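Local coordinates for DUF655 domain-containing protein (Archaeoglobus fulgidus, PDB 2I5H), which is of unknown function, though its DUF655 family belongs to the helix-hairpin-helix clan, consistent with a role in binding nucleic acid, at residues D34-I38 with H39-P43. Sequence-based numbering, arbitrary orientation.
Sequences DKRPI and HRREP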
loop_
_atom_site.group_PDB
_atom_site.type_symbol
_atom_site.label_atom_id
_atom_site.label_comp_id
_atom_site.label_asym_id
_atom_site.label_seq_id
_atom_site.Cartn_x
_atom_site.Cartn_y
_atom_site.Cartn_z
ATOM N N ASP A 34 0.427 6.429 25.932
ATOM C CA ASP A 34 1.089 5.350 26.670
ATOM C C ASP A 34 0.997 5.642 28.169
ATOM O O ASP A 34 1.387 6.719 28.618
ATOM C CB ASP A 34 2.563 5.260 26.252
ATOM C CG ASP A 34 3.200 3.924 26.602
ATOM O OD1 ASP A 34 2.995 3.431 27.727
ATOM O OD2 ASP A 34 3.923 3.370 25.746
ATOM N N LYS A 35 0.499 4.680 28.938
ATOM C CA LYS A 35 0.345 4.865 30.376
ATOM C C LYS A 35 1.548 4.453 31.210
ATOM O O LYS A 35 1.578 4.685 32.419
ATOM C CB LYS A 35 -0.900 4.123 30.865
ATOM C CG LYS A 35 -2.194 4.700 30.311
ATOM C CD LYS A 35 -3.419 4.057 30.951
ATOM C CE LYS A 35 -4.700 4.713 30.448
ATOM N NZ LYS A 35 -5.908 4.126 31.089
ATOM N N ARG A 36 2.539 3.842 30.568
ATOM C CA ARG A 36 3.741 3.409 31.268
ATOM C C ARG A 36 4.707 4.582 31.474
ATOM O O ARG A 36 4.680 5.558 30.725
ATOM C CB ARG A 36 4.428 2.305 30.463
ATOM C CG ARG A 36 3.529 1.107 30.169
ATOM C CD ARG A 36 4.189 0.164 29.180
ATOM N NE ARG A 36 4.513 0.847 27.928
ATOM C CZ ARG A 36 5.346 0.367 27.012
ATOM N NH1 ARG A 36 5.936 -0.808 27.204
ATOM N NH2 ARG A 36 5.610 1.069 25.915
ATOM N N PRO A 37 5.560 4.506 32.509
ATOM C CA PRO A 37 6.528 5.579 32.779
ATOM C C PRO A 37 7.385 5.806 31.534
ATOM O O PRO A 37 7.683 4.864 30.799
ATOM C CB PRO A 37 7.334 5.025 33.948
ATOM C CG PRO A 37 6.314 4.201 34.689
ATOM C CD PRO A 37 5.614 3.472 33.557
ATOM N N ILE A 38 7.786 7.053 31.303
ATOM C CA ILE A 38 8.573 7.394 30.123
ATOM C C ILE A 38 9.790 6.524 29.840
ATOM O O ILE A 38 10.058 6.203 28.683
ATOM C CB ILE A 38 9.063 8.859 30.169
ATOM C CG1 ILE A 38 10.103 9.033 31.279
ATOM C CG2 ILE A 38 7.883 9.788 30.379
ATOM C CD1 ILE A 38 10.828 10.365 31.236
ATOM N N HIS A 39 10.525 6.137 30.879
ATOM C CA HIS A 39 11.727 5.334 30.679
ATOM C C HIS A 39 11.464 3.934 30.137
ATOM O O HIS A 39 12.393 3.238 29.732
ATOM C CB HIS A 39 12.551 5.246 31.975
ATOM C CG HIS A 39 11.977 4.322 33.004
ATOM N ND1 HIS A 39 10.952 4.687 33.850
ATOM C CD2 HIS A 39 12.287 3.042 33.321
ATOM C CE1 HIS A 39 10.655 3.674 34.642
ATOM N NE2 HIS A 39 11.450 2.662 34.340
ATOM N N ARG A 40 10.203 3.512 30.124
ATOM C CA ARG A 40 9.884 2.188 29.611
ATOM C C ARG A 40 9.298 2.226 28.201
ATOM O O ARG A 40 9.094 1.180 27.578
ATOM C CB ARG A 40 8.927 1.469 30.566
ATOM C CG ARG A 40 9.554 1.166 31.928
ATOM C CD ARG A 40 8.920 -0.062 32.551
ATOM N NE ARG A 40 8.917 -1.159 31.590
ATOM C CZ ARG A 40 7.815 -1.717 31.094
ATOM N NH1 ARG A 40 6.619 -1.290 31.479
ATOM N NH2 ARG A 40 7.916 -2.680 30.188
ATOM N N ARG A 41 9.042 3.427 27.692
ATOM C CA ARG A 41 8.476 3.566 26.352
ATOM C C ARG A 41 9.577 3.487 25.305
ATOM O O ARG A 41 10.615 4.123 25.438
ATOM C CB ARG A 41 7.752 4.903 26.222
ATOM C CG ARG A 41 6.730 5.140 27.306
ATOM C CD ARG A 41 6.016 6.467 27.121
ATOM N NE ARG A 41 5.299 6.841 28.333
ATOM C CZ ARG A 41 4.657 7.993 28.498
ATOM N NH1 ARG A 41 4.633 8.889 27.518
ATOM N NH2 ARG A 41 4.059 8.258 29.653
ATOM N N GLU A 42 9.358 2.707 24.258
ATOM C CA GLU A 42 10.378 2.607 23.233
ATOM C C GLU A 42 9.977 3.323 21.954
ATOM O O GLU A 42 8.800 3.605 21.720
ATOM C CB GLU A 42 10.707 1.135 22.961
ATOM C CG GLU A 42 9.616 0.307 22.318
ATOM C CD GLU A 42 9.846 -1.191 22.531
ATOM O OE1 GLU A 42 11.008 -1.654 22.421
ATOM O OE2 GLU A 42 8.863 -1.906 22.803
ATOM N N PRO A 43 10.963 3.666 21.126
ATOM C CA PRO A 43 10.648 4.351 19.873
ATOM C C PRO A 43 9.921 3.383 18.950
ATOM O O PRO A 43 10.337 2.235 18.785
ATOM C CB PRO A 43 12.023 4.778 19.350
ATOM C CG PRO A 43 12.978 3.804 20.001
ATOM C CD PRO A 43 12.416 3.629 21.376
HETATM O O HOH W 1 6.578 -0.292 23.187
HETATM O O HOH W 2 8.285 -2.371 25.474
HETATM O O HOH W 3 12.169 5.858 26.907
#
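Arg41 reaches back along the loop and grips the carbonyl oxygen of Arg36 side-on, a compact example of how an arginine can staple a turn through a backbone acceptor. Its NE lies 2.8 Å from Arg36 O, and NH2 of the same guanidinium bonds that oxygen too, which sits almost in its plane. With chi2 at -179° the Arg41 chain runs extended from CG to NE and passes alongside Asp34 with the reverse heading, its CG 3.7 Å from Asp34 OD2. The Asp34 carboxylate and Arg41 guanidinium planes are only 5° apart, yet Asp34 OD1 stands off the latter, 4.2 Å from Arg41 NE, and takes none of its hydrogens. Asp34 O lies over one face of that guanidinium, and Ile38 CG2 stands above the centre of the other. An alanine in place of Arg41 would probably leave Arg36 O without its two side-chain donors and Ile38 CG2 without the flat group it packs on.

The acid is engaged by Arg36 instead. Asp34 OD1 closes an Asx turn by accepting from Arg36 N, and Asp34 OD1 and OD2 turn their syn lone pairs to Arg36 NE and NH2 respectively, with a salt bridge of 2.9 Å between Arg36 NH2 and Asp34 OD2. A bend at chi3 (-58°) turns the Arg36 guanidinium back onto Asp34, while Arg40 O lies over one of its faces. Arg40 crosses Arg36 at about a right angle, its NH1 3.6 Å from Arg36 CD. In the backbone, Arg40 N bonds Pro37 O and Arg41 N bonds Ile38 O, rounding the short 3-10 turn. Water links Arg36 NH2 to Glu42 OE2, which also forms a salt bridge with Lys86 of strand 82-88. This surface turn lies between strands 20-27 and 44-49, antiparallel neighbours in the sheet, and Pro43 leads into the latter, pairing with Ile60.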